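Local coordinates for protein endo-beta-1,2-glucanase (PDB 6IMU) that hydrolyses internal beta-1,2-linkages in beta-1,2-glucan chains, as an endo-acting glucanase of a filamentous fungus, at residues E83-M88 with E305-L310; G298-S303 with F344-N349; G360-A365 with E377-T382. One frame throughout, in Å; residues are numbered along the deposited sequence.

Contact 1: E83-M88 with E305-L310; sequences ESLQVM and ETWKVL
Met88 and Trp307 run antiparallel alongside one another, bringing the thioether against the six-membered ring of the indole. SD of Met88 lies 3.6 Å from CZ2 of Trp307 and 4.9 Å from the centroid of that ring, an oblique Met-aromatic contact 71° off the ring normal. The Met88 chain runs straight until chi3 (65°), where the bend carries CE on to Leu310: the methyl sits 3.4 Å from Leu310 O and 4.0 Å from Leu310 CB. From within its own segment, Leu310 CB covers the rim of one indole face. Leu85 adds CD2 beside CZ2 and CH2 of Trp307, though the modelled separation is too short to be trusted in detail. This apolar part is close-packed; the Ser84 side is looser, with OG 4.3 Å from NE1 of Trp307 and each group bonded elsewhere, OG to Ser81 O and NE1 to Glu311 OE2. An alanine at Trp307 is likely to open a gap between Leu85 and Leu310, deprive Met88 SD of its aromatic partner and leave the Glu311 carboxylate without its indole N-H. The contact is buried near the centre of the chain, where helix 80-94 faces the loop ahead of helix 318-337; helix 433-443 touches both partners through Trp433, Ser438 and Asn441, helix 163-181 reaches Ser84 and Trp307 through Glu168, and helix 387-392 packs on Leu310.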
loop_
_atom_site.group_PDB
_atom_site.type_symbol
_atom_site.label_atom_id
_atom_site.label_comp_id
_atom_site.label_asym_id
_atom_site.label_seq_id
_atom_site.Cartn_x
_atom_site.Cartn_y
_atom_site.Cartn_z
ATOM N N GLU A 83 6.086 -2.540 -5.728
ATOM C CA GLU A 83 5.916 -2.285 -7.147
ATOM C C GLU A 83 4.564 -1.590 -7.378
ATOM O O GLU A 83 4.488 -0.653 -8.157
ATOM C CB GLU A 83 6.014 -3.592 -7.938
ATOM C CG GLU A 83 7.412 -4.180 -7.964
ATOM C CD GLU A 83 8.387 -3.404 -8.826
ATOM O OE1 GLU A 83 8.151 -3.335 -10.054
ATOM O OE2 GLU A 83 9.356 -2.847 -8.271
ATOM N N SER A 84 3.515 -2.062 -6.693
ATOM C CA SER A 84 2.151 -1.554 -6.862
ATOM C C SER A 84 2.074 -0.071 -6.477
ATOM O O SER A 84 1.425 0.696 -7.159
ATOM C CB SER A 84 1.148 -2.397 -6.102
ATOM O OG SER A 84 1.142 -2.082 -4.722
ATOM N N LEU A 85 2.774 0.329 -5.406
ATOM C CA LEU A 85 2.804 1.737 -4.956
ATOM C C LEU A 85 3.486 2.615 -6.013
ATOM O O LEU A 85 2.991 3.693 -6.337
ATOM C CB LEU A 85 3.528 1.843 -3.607
ATOM C CG LEU A 85 2.815 1.182 -2.428
ATOM C CD1 LEU A 85 3.708 1.152 -1.197
ATOM C CD2 LEU A 85 1.506 1.886 -2.121
ATOM N N GLN A 86 4.613 2.132 -6.542
ATOM C CA GLN A 86 5.380 2.819 -7.580
ATOM C C GLN A 86 4.518 2.934 -8.845
ATOM O O GLN A 86 4.414 4.012 -9.435
ATOM C CB GLN A 86 6.679 2.059 -7.844
ATOM C CG GLN A 86 7.590 2.697 -8.878
ATOM C CD GLN A 86 8.758 1.798 -9.215
ATOM O OE1 GLN A 86 8.757 0.605 -8.912
ATOM N NE2 GLN A 86 9.779 2.368 -9.836
ATOM N N VAL A 87 3.899 1.820 -9.247
ATOM C CA VAL A 87 3.104 1.782 -10.469
ATOM C C VAL A 87 1.885 2.705 -10.322
ATOM O O VAL A 87 1.562 3.433 -11.245
ATOM C CB VAL A 87 2.719 0.339 -10.854
ATOM C CG1 VAL A 87 1.624 0.288 -11.912
ATOM C CG2 VAL A 87 3.944 -0.436 -11.318
ATOM N N MET A 88 1.220 2.681 -9.167
ATOM C CA MET A 88 0.042 3.544 -8.937
ATOM C C MET A 88 0.431 5.018 -9.079
ATOM O O MET A 88 -0.309 5.803 -9.664
ATOM C CB MET A 88 -0.569 3.305 -7.556
ATOM C CG MET A 88 -1.447 2.082 -7.511
ATOM S SD MET A 88 -2.098 1.773 -5.846
ATOM C CE MET A 88 -3.145 3.199 -5.596
ATOM N N GLU A 305 -4.223 -2.827 6.261
ATOM C CA GLU A 305 -5.259 -3.813 5.911
ATOM C C GLU A 305 -6.319 -3.238 4.955
ATOM O O GLU A 305 -7.044 -3.998 4.327
ATOM C CB GLU A 305 -5.944 -4.318 7.188
ATOM C CG GLU A 305 -5.016 -5.105 8.095
ATOM C CD GLU A 305 -5.469 -5.264 9.540
ATOM O OE1 GLU A 305 -6.692 -5.139 9.805
ATOM O OE2 GLU A 305 -4.591 -5.519 10.406
ATOM N N THR A 306 -6.420 -1.904 4.874
ATOM C CA THR A 306 -7.455 -1.196 4.118
ATOM C C THR A 306 -6.981 -0.918 2.679
ATOM O O THR A 306 -7.706 -0.305 1.907
ATOM C CB THR A 306 -7.840 0.080 4.886
ATOM O OG1 THR A 306 -8.342 -0.336 6.157
ATOM C CG2 THR A 306 -8.863 0.942 4.181
ATOM N N TRP A 307 -5.784 -1.401 2.317
ATOM C CA TRP A 307 -5.105 -1.027 1.070
ATOM C C TRP A 307 -6.002 -1.206 -0.173
ATOM O O TRP A 307 -5.889 -0.421 -1.116
ATOM C CB TRP A 307 -3.774 -1.775 0.896
ATOM C CG TRP A 307 -3.072 -1.222 -0.301
ATOM C CD1 TRP A 307 -2.949 -1.802 -1.525
ATOM C CD2 TRP A 307 -2.647 0.143 -0.463
ATOM N NE1 TRP A 307 -2.349 -0.933 -2.399
ATOM C CE2 TRP A 307 -2.178 0.277 -1.785
ATOM C CE3 TRP A 307 -2.587 1.250 0.389
ATOM C CZ2 TRP A 307 -1.648 1.468 -2.270
ATOM C CZ3 TRP A 307 -2.059 2.429 -0.091
ATOM C CH2 TRP A 307 -1.585 2.531 -1.400
ATOM N N LYS A 308 -6.861 -2.234 -0.182
ATOM C CA LYS A 308 -7.657 -2.618 -1.374
ATOM C C LYS A 308 -8.484 -1.437 -1.906
ATOM O O LYS A 308 -8.702 -1.334 -3.114
ATOM C CB LYS A 308 -8.589 -3.796 -1.068
ATOM C CG LYS A 308 -9.739 -3.483 -0.119
ATOM C CD LYS A 308 -10.459 -4.715 0.366
ATOM C CE LYS A 308 -11.704 -4.390 1.154
ATOM N NZ LYS A 308 -12.474 -5.612 1.468
ATOM N N VAL A 309 -8.926 -0.544 -1.017
ATOM C CA VAL A 309 -9.835 0.545 -1.416
ATOM C C VAL A 309 -9.107 1.567 -2.306
ATOM O O VAL A 309 -9.753 2.367 -2.976
ATOM C CB VAL A 309 -10.481 1.229 -0.200
ATOM C CG1 VAL A 309 -11.211 0.225 0.677
ATOM C CG2 VAL A 309 -9.480 2.042 0.606
ATOM N N LEU A 310 -7.770 1.536 -2.332
ATOM C CA LEU A 310 -7.021 2.422 -3.218
ATOM C C LEU A 310 -6.896 1.859 -4.639
ATOM O O LEU A 310 -6.483 2.594 -5.548
ATOM C CB LEU A 310 -5.658 2.688 -2.590
ATOM C CG LEU A 310 -5.732 3.684 -1.432
ATOM C CD1 LEU A 310 -5.877 2.960 -0.104
ATOM C CD2 LEU A 310 -4.535 4.592 -1.435
#

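Contact 2: G298-S303 with F344-N349. With NAG (2-acetamido-2-deoxy-beta-D-glucopyranose), chain E.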
loop_
_atom_site.group_PDB
_atom_site.type_symbol
_atom_site.label_atom_id
_atom_site.label_comp_id
_atom_site.label_asym_id
_atom_site.label_seq_id
_atom_site.Cartn_x
_atom_site.Cartn_y
_atom_site.Cartn_z
ATOM N N GLY A 298 -10.859 -6.060 12.031
ATOM C CA GLY A 298 -9.572 -6.096 11.363
ATOM C C GLY A 298 -8.785 -7.331 11.747
ATOM O O GLY A 298 -9.194 -8.081 12.634
ATOM N N TYR A 299 -7.653 -7.545 11.067
ATOM C CA TYR A 299 -6.698 -8.547 11.496
ATOM C C TYR A 299 -6.023 -8.030 12.775
ATOM O O TYR A 299 -6.228 -8.606 13.860
ATOM C CB TYR A 299 -5.742 -8.914 10.359
ATOM C CG TYR A 299 -5.021 -10.211 10.597
ATOM C CD1 TYR A 299 -5.660 -11.431 10.432
ATOM C CD2 TYR A 299 -3.715 -10.218 11.052
ATOM C CE1 TYR A 299 -5.005 -12.626 10.681
ATOM C CE2 TYR A 299 -3.042 -11.403 11.296
ATOM C CZ TYR A 299 -3.688 -12.612 11.109
ATOM O OH TYR A 299 -3.016 -13.773 11.363
ATOM N N TRP A 300 -5.270 -6.924 12.654
ATOM C CA TRP A 300 -4.835 -6.122 13.824
ATOM C C TRP A 300 -5.608 -4.798 13.898
ATOM O O TRP A 300 -5.540 -4.091 14.905
ATOM C CB TRP A 300 -3.327 -5.852 13.780
ATOM C CG TRP A 300 -2.476 -7.082 13.720
ATOM C CD1 TRP A 300 -2.228 -7.959 14.736
ATOM C CD2 TRP A 300 -1.734 -7.558 12.586
ATOM N NE1 TRP A 300 -1.403 -8.958 14.304
ATOM C CE2 TRP A 300 -1.079 -8.738 12.992
ATOM C CE3 TRP A 300 -1.575 -7.116 11.267
ATOM C CZ2 TRP A 300 -0.265 -9.470 12.130
ATOM C CZ3 TRP A 300 -0.771 -7.845 10.414
ATOM C CH2 TRP A 300 -0.123 -9.001 10.845
ATOM N N PHE A 301 -6.348 -4.477 12.828
ATOM C CA PHE A 301 -6.832 -3.120 12.538
ATOM C C PHE A 301 -5.631 -2.184 12.352
ATOM O O PHE A 301 -5.680 -1.010 12.708
ATOM C CB PHE A 301 -7.808 -2.630 13.612
ATOM C CG PHE A 301 -8.938 -1.803 13.061
ATOM C CD1 PHE A 301 -8.810 -0.431 12.926
ATOM C CD2 PHE A 301 -10.118 -2.406 12.641
ATOM C CE1 PHE A 301 -9.843 0.325 12.398
ATOM C CE2 PHE A 301 -11.148 -1.647 12.112
ATOM C CZ PHE A 301 -11.010 -0.285 11.995
ATOM N N SER A 302 -4.550 -2.738 11.793
ATOM C CA SER A 302 -3.496 -1.960 11.163
ATOM C C SER A 302 -4.069 -1.268 9.921
ATOM O O SER A 302 -4.830 -1.876 9.164
ATOM C CB SER A 302 -2.322 -2.834 10.793
ATOM O OG SER A 302 -1.549 -2.243 9.755
ATOM N N SER A 303 -3.670 -0.011 9.703
ATOM C CA SER A 303 -4.126 0.782 8.553
ATOM C C SER A 303 -3.862 0.059 7.218
ATOM O O SER A 303 -4.672 0.169 6.292
ATOM C CB SER A 303 -3.484 2.136 8.551
ATOM O OG SER A 303 -3.912 2.896 9.667
ATOM N N PHE A 344 -1.657 3.600 14.278
ATOM C CA PHE A 344 -0.913 2.346 14.274
ATOM C C PHE A 344 -1.054 1.611 12.939
ATOM O O PHE A 344 -2.130 1.558 12.342
ATOM C CB PHE A 344 -1.393 1.450 15.417
ATOM C CG PHE A 344 -1.037 1.957 16.789
ATOM C CD1 PHE A 344 0.281 1.944 17.225
ATOM C CD2 PHE A 344 -2.007 2.473 17.632
ATOM C CE1 PHE A 344 0.621 2.423 18.482
ATOM C CE2 PHE A 344 -1.665 2.962 18.885
ATOM C CZ PHE A 344 -0.352 2.932 19.307
ATOM N N ALA A 345 0.063 1.019 12.510
ATOM C CA ALA A 345 0.111 0.141 11.364
ATOM C C ALA A 345 1.395 -0.689 11.433
ATOM O O ALA A 345 2.369 -0.279 12.061
ATOM C CB ALA A 345 0.031 0.953 10.093
ATOM N N SER A 346 1.378 -1.845 10.764
ATOM C CA SER A 346 2.547 -2.689 10.590
ATOM C C SER A 346 3.702 -1.839 10.048
ATOM O O SER A 346 3.536 -1.099 9.073
ATOM C CB SER A 346 2.243 -3.850 9.680
ATOM O OG SER A 346 1.124 -4.583 10.153
ATOM N N ILE A 347 4.871 -1.959 10.682
ATOM C CA ILE A 347 5.937 -0.991 10.498
ATOM C C ILE A 347 7.257 -1.567 11.026
ATOM O O ILE A 347 7.273 -2.404 11.938
ATOM C CB ILE A 347 5.571 0.330 11.208
ATOM C CG1 ILE A 347 6.417 1.502 10.712
ATOM C CG2 ILE A 347 5.654 0.177 12.722
ATOM C CD1 ILE A 347 6.101 1.939 9.301
ATOM N N ASN A 348 8.360 -1.072 10.458
ATOM C CA ASN A 348 9.688 -1.335 10.986
ATOM C C ASN A 348 9.818 -0.683 12.366
ATOM O O ASN A 348 9.279 0.403 12.613
ATOM C CB ASN A 348 10.788 -0.866 10.033
ATOM C CG ASN A 348 11.029 -1.854 8.914
ATOM O OD1 ASN A 348 11.699 -2.857 9.124
ATOM N ND2 ASN A 348 10.489 -1.584 7.736
ATOM N N ASN A 349 10.533 -1.386 13.251
ATOM C CA ASN A 349 10.845 -0.947 14.602
ATOM C C ASN A 349 11.976 0.085 14.533
ATOM O O ASN A 349 12.537 0.328 13.461
ATOM C CB ASN A 349 11.256 -2.138 15.474
ATOM C CG ASN A 349 10.996 -1.938 16.952
ATOM O OD1 ASN A 349 10.708 -0.832 17.399
ATOM N ND2 ASN A 349 11.098 -3.019 17.711
HETATM C C1 NAG E . 10.884 -3.081 19.135
HETATM C C2 NAG E . 10.721 -4.540 19.533
HETATM C C3 NAG E . 10.433 -4.629 21.026
HETATM C C4 NAG E . 11.568 -3.993 21.818
HETATM C C5 NAG E . 11.776 -2.571 21.316
HETATM C C6 NAG E . 12.970 -1.914 21.996
HETATM C C7 NAG E . 9.868 -5.918 17.654
HETATM C C8 NAG E . 8.656 -6.650 17.139
HETATM N N2 NAG E . 9.671 -5.226 18.777
HETATM O O3 NAG E . 10.283 -6.004 21.379
HETATM O O4 NAG E . 11.277 -3.998 23.233
HETATM O O5 NAG E . 11.977 -2.541 19.894
HETATM O O6 NAG E . 13.094 -0.604 21.428
HETATM O O7 NAG E . 10.956 -5.992 17.097
HETATM O O HOH W 1 -4.850 1.678 13.045
#
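Ser302 meets Ser346 through its hydroxyl: the amide N of Ser346 donates to Ser302 OG at 3.1 Å, nearly straight at 163°. With OG anti to the backbone N (chi1 157°), the Ser302 hydroxyl is held against the 344-349 backbone, 3.3 Å from CA of Ala345. The same oxygen also takes the N-H of His304, so two backbone donors are satisfied by one buried hydroxyl. One residue on, Ser303 N gives a weak bond to Phe344 O, 3.4 Å long. That carbonyl has a second, firmer donor in an ordered water, which bridges it to Phe301 O with 2.8 Å from the water oxygen to each of the two carbonyl oxygens. Ala345 CB packs beside them, 4.0 Å from CB of Ser303. The contact thus ties the irregular loop after strand 290-296 to the lead-in of the two-stranded antiparallel hairpin 347-352/357-362, in an enzyme whose family is built on an (alpha/alpha)6 barrel. The hydroxyls of Ser303 and Ser346 serve backbone carbonyls nearby: Ser303 OG binds Ser385 O, and Ser346 OG binds Ser363 O, just past the end of strand 357-362. Ser346 OG also passes obliquely by the Trp300 ring, 3.8 Å from CZ3, while Tyr299 CD2 sits over the centre of one face of that indole. Farther along, Asn349 carries an N-linked glycan: its ND2 is bonded covalently to C1 of N-acetylglucosamine and also makes a weak hydrogen bond to the sugar's O7 (3.0 Å).

Contact 3: G360-A365 with E377-T382. With NAG (2-acetamido-2-deoxy-beta-D-glucopyranose), chain E.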
loop_
_atom_site.group_PDB
_atom_site.type_symbol
_atom_site.label_atom_id
_atom_site.label_comp_id
_atom_site.label_asym_id
_atom_site.label_seq_id
_atom_site.Cartn_x
_atom_site.Cartn_y
_atom_site.Cartn_z
ATOM N N GLY A 360 13.935 -4.733 14.406
ATOM C CA GLY A 360 12.964 -5.737 13.946
ATOM C C GLY A 360 11.786 -5.090 13.232
ATOM O O GLY A 360 11.797 -3.886 12.977
ATOM N N TYR A 361 10.784 -5.905 12.890
ATOM C CA TYR A 361 9.554 -5.438 12.239
ATOM C C TYR A 361 8.358 -5.722 13.155
ATOM O O TYR A 361 8.243 -6.807 13.708
ATOM C CB TYR A 361 9.382 -6.098 10.871
ATOM C CG TYR A 361 8.242 -5.545 10.057
ATOM C CD1 TYR A 361 8.417 -4.445 9.229
ATOM C CD2 TYR A 361 6.981 -6.117 10.126
ATOM C CE1 TYR A 361 7.367 -3.931 8.484
ATOM C CE2 TYR A 361 5.922 -5.616 9.391
ATOM C CZ TYR A 361 6.116 -4.521 8.564
ATOM O OH TYR A 361 5.072 -4.029 7.841
ATOM N N ILE A 362 7.499 -4.711 13.333
ATOM C CA ILE A 362 6.286 -4.809 14.152
ATOM C C ILE A 362 5.082 -4.961 13.218
ATOM O O ILE A 362 4.594 -3.975 12.692
ATOM C CB ILE A 362 6.115 -3.592 15.086
ATOM C CG1 ILE A 362 7.370 -3.310 15.918
ATOM C CG2 ILE A 362 4.896 -3.785 15.979
ATOM C CD1 ILE A 362 7.435 -1.902 16.476
ATOM N N SER A 363 4.622 -6.204 13.041
ATOM C CA SER A 363 3.428 -6.518 12.259
ATOM C C SER A 363 2.157 -6.141 13.030
ATOM O O SER A 363 1.212 -5.600 12.434
ATOM C CB SER A 363 3.396 -7.981 11.878
ATOM O OG SER A 363 4.455 -8.296 10.987
ATOM N N ASN A 364 2.144 -6.443 14.340
ATOM C CA ASN A 364 0.913 -6.519 15.139
ATOM C C ASN A 364 0.631 -5.182 15.848
ATOM O O ASN A 364 0.465 -5.126 17.076
ATOM C CB ASN A 364 0.940 -7.698 16.122
ATOM C CG ASN A 364 2.120 -7.680 17.072
ATOM O OD1 ASN A 364 3.193 -7.181 16.734
ATOM N ND2 ASN A 364 1.929 -8.225 18.261
ATOM N N ALA A 365 0.534 -4.101 15.062
ATOM C CA ALA A 365 0.255 -2.764 15.581
ATOM C C ALA A 365 -1.048 -2.250 14.966
ATOM O O ALA A 365 -1.097 -1.979 13.746
ATOM C CB ALA A 365 1.408 -1.839 15.275
ATOM N N GLU A 377 1.645 -4.968 19.835
ATOM C CA GLU A 377 2.671 -4.024 20.261
ATOM C C GLU A 377 2.259 -2.631 19.774
ATOM O O GLU A 377 2.080 -2.422 18.551
ATOM C CB GLU A 377 4.038 -4.432 19.703
ATOM C CG GLU A 377 5.146 -3.491 20.127
ATOM C CD GLU A 377 6.556 -3.833 19.669
ATOM O OE1 GLU A 377 6.797 -4.999 19.269
ATOM O OE2 GLU A 377 7.421 -2.924 19.722
ATOM N N LEU A 378 2.123 -1.698 20.727
ATOM C CA LEU A 378 1.558 -0.359 20.505
ATOM C C LEU A 378 2.515 0.747 20.991
ATOM O O LEU A 378 2.077 1.847 21.341
ATOM C CB LEU A 378 0.223 -0.278 21.254
ATOM C CG LEU A 378 -0.873 -1.229 20.772
ATOM C CD1 LEU A 378 -2.137 -1.048 21.600
ATOM C CD2 LEU A 378 -1.169 -1.016 19.290
ATOM N N ASP A 379 3.822 0.482 20.975
ATOM C CA ASP A 379 4.803 1.475 21.418
ATOM C C ASP A 379 5.326 2.289 20.227
ATOM O O ASP A 379 5.988 3.293 20.454
ATOM C CB ASP A 379 5.953 0.844 22.213
ATOM C CG ASP A 379 6.699 -0.265 21.495
ATOM O OD1 ASP A 379 6.253 -0.677 20.408
ATOM O OD2 ASP A 379 7.725 -0.713 22.034
ATOM N N VAL A 380 5.034 1.866 18.986
ATOM C CA VAL A 380 5.570 2.512 17.765
ATOM C C VAL A 380 4.415 2.957 16.855
ATOM O O VAL A 380 3.536 2.160 16.522
ATOM C CB VAL A 380 6.544 1.579 17.017
ATOM C CG1 VAL A 380 6.957 2.141 15.660
ATOM C CG2 VAL A 380 7.774 1.262 17.860
ATOM N N ILE A 381 4.460 4.235 16.446
ATOM C CA ILE A 381 3.460 4.883 15.580
ATOM C C ILE A 381 4.152 5.283 14.277
ATOM O O ILE A 381 5.377 5.397 14.234
ATOM C CB ILE A 381 2.802 6.094 16.272
ATOM C CG1 ILE A 381 3.843 7.052 16.862
ATOM C CG2 ILE A 381 1.792 5.628 17.318
ATOM C CD1 ILE A 381 3.286 8.377 17.317
ATOM N N THR A 382 3.368 5.462 13.211
ATOM C CA THR A 382 3.941 5.723 11.885
ATOM C C THR A 382 3.047 6.675 11.105
ATOM O O THR A 382 1.828 6.534 11.131
ATOM C CB THR A 382 4.173 4.417 11.111
ATOM O OG1 THR A 382 4.651 4.761 9.806
ATOM C CG2 THR A 382 2.935 3.555 10.999
HETATM C C1 NAG E . 10.884 -3.081 19.135
HETATM C C2 NAG E . 10.721 -4.540 19.533
HETATM C C3 NAG E . 10.433 -4.629 21.026
HETATM C C4 NAG E . 11.568 -3.993 21.818
HETATM C C5 NAG E . 11.776 -2.571 21.316
HETATM C C6 NAG E . 12.970 -1.914 21.996
HETATM C C7 NAG E . 9.868 -5.918 17.654
HETATM C C8 NAG E . 8.656 -6.650 17.139
HETATM N N2 NAG E . 9.671 -5.226 18.777
HETATM O O3 NAG E . 10.283 -6.004 21.379
HETATM O O4 NAG E . 11.277 -3.998 23.233
HETATM O O5 NAG E . 11.977 -2.541 19.894
HETATM O O6 NAG E . 13.094 -0.604 21.428
HETATM O O7 NAG E . 10.956 -5.992 17.097
#
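The outgoing strand of the 347-352/357-362 hairpin and the turn that follows it meet the loop leading into strand 380-381, with the side chains of Ile362 and Glu377 set roughly perpendicular to each other. Glu377 runs out fully extended, CG anti to the backbone N (chi1 -179°), and passes its aliphatic part across Ile362, CB 3.9 Å from Ile362 CG2. At the end of the chain, Glu377 OE1 accepts a hydrogen bond from NAG N2, the acetamido nitrogen of the N-acetylglucosamine, at 2.9 Å and 163°; the acetyl methyl C8 rests 3.8 Å from Ile362 CG1. The bond probably steadies the sugar attached to Asn349 against the protein. OE2 faces the Ile362 CD1 methyl and comes 2.6 Å from OD1 of Asp379, whose OD2 is in a salt bridge with Arg421. CD1 of Ile362 also presses on CG2 of Val380 at 3.5 Å, tighter than usual for two methyls. Beyond the strand the chain reverses in an inverse gamma turn centred on Asn364, closed by a weak bond from Ala365 N to Ser363 O. The turn presents Asn364 O to the backbone N of Glu377, which donates from 3.0 Å away, tilted 31° from the carbonyl plane. Beside this bond the Asn364 amide stands almost perpendicular to the Glu377 carboxylate and sends ND2 to Ile375 O. Ala365 comes next, its CA making a C-H...O contact of 3.5 Å with Glu377 O.

In the fold
Contacts 2 and 3 are neighbours, their centres 7 Å apart, and share the hairpin of strands 347-352 and 357-362: Ser346 and Ile347 bond across to Ser363 and Ile362, and the glycan on Asn349 touches both. Contact 1 lies deeper, its centre 4 Å from that of the chain, 15 Å from contact 2 and 20 Å from contact 3. Glu305 bridges the first gap, its carboxylate probably taking the amides of Tyr299 and Trp300. Along the chain contacts 1 and 2 interleave, both drawing on the loop between strand 290-296 and helix 318-337, while contact 3 follows. One loop therefore joins the helical interior to the glycosylated hairpin.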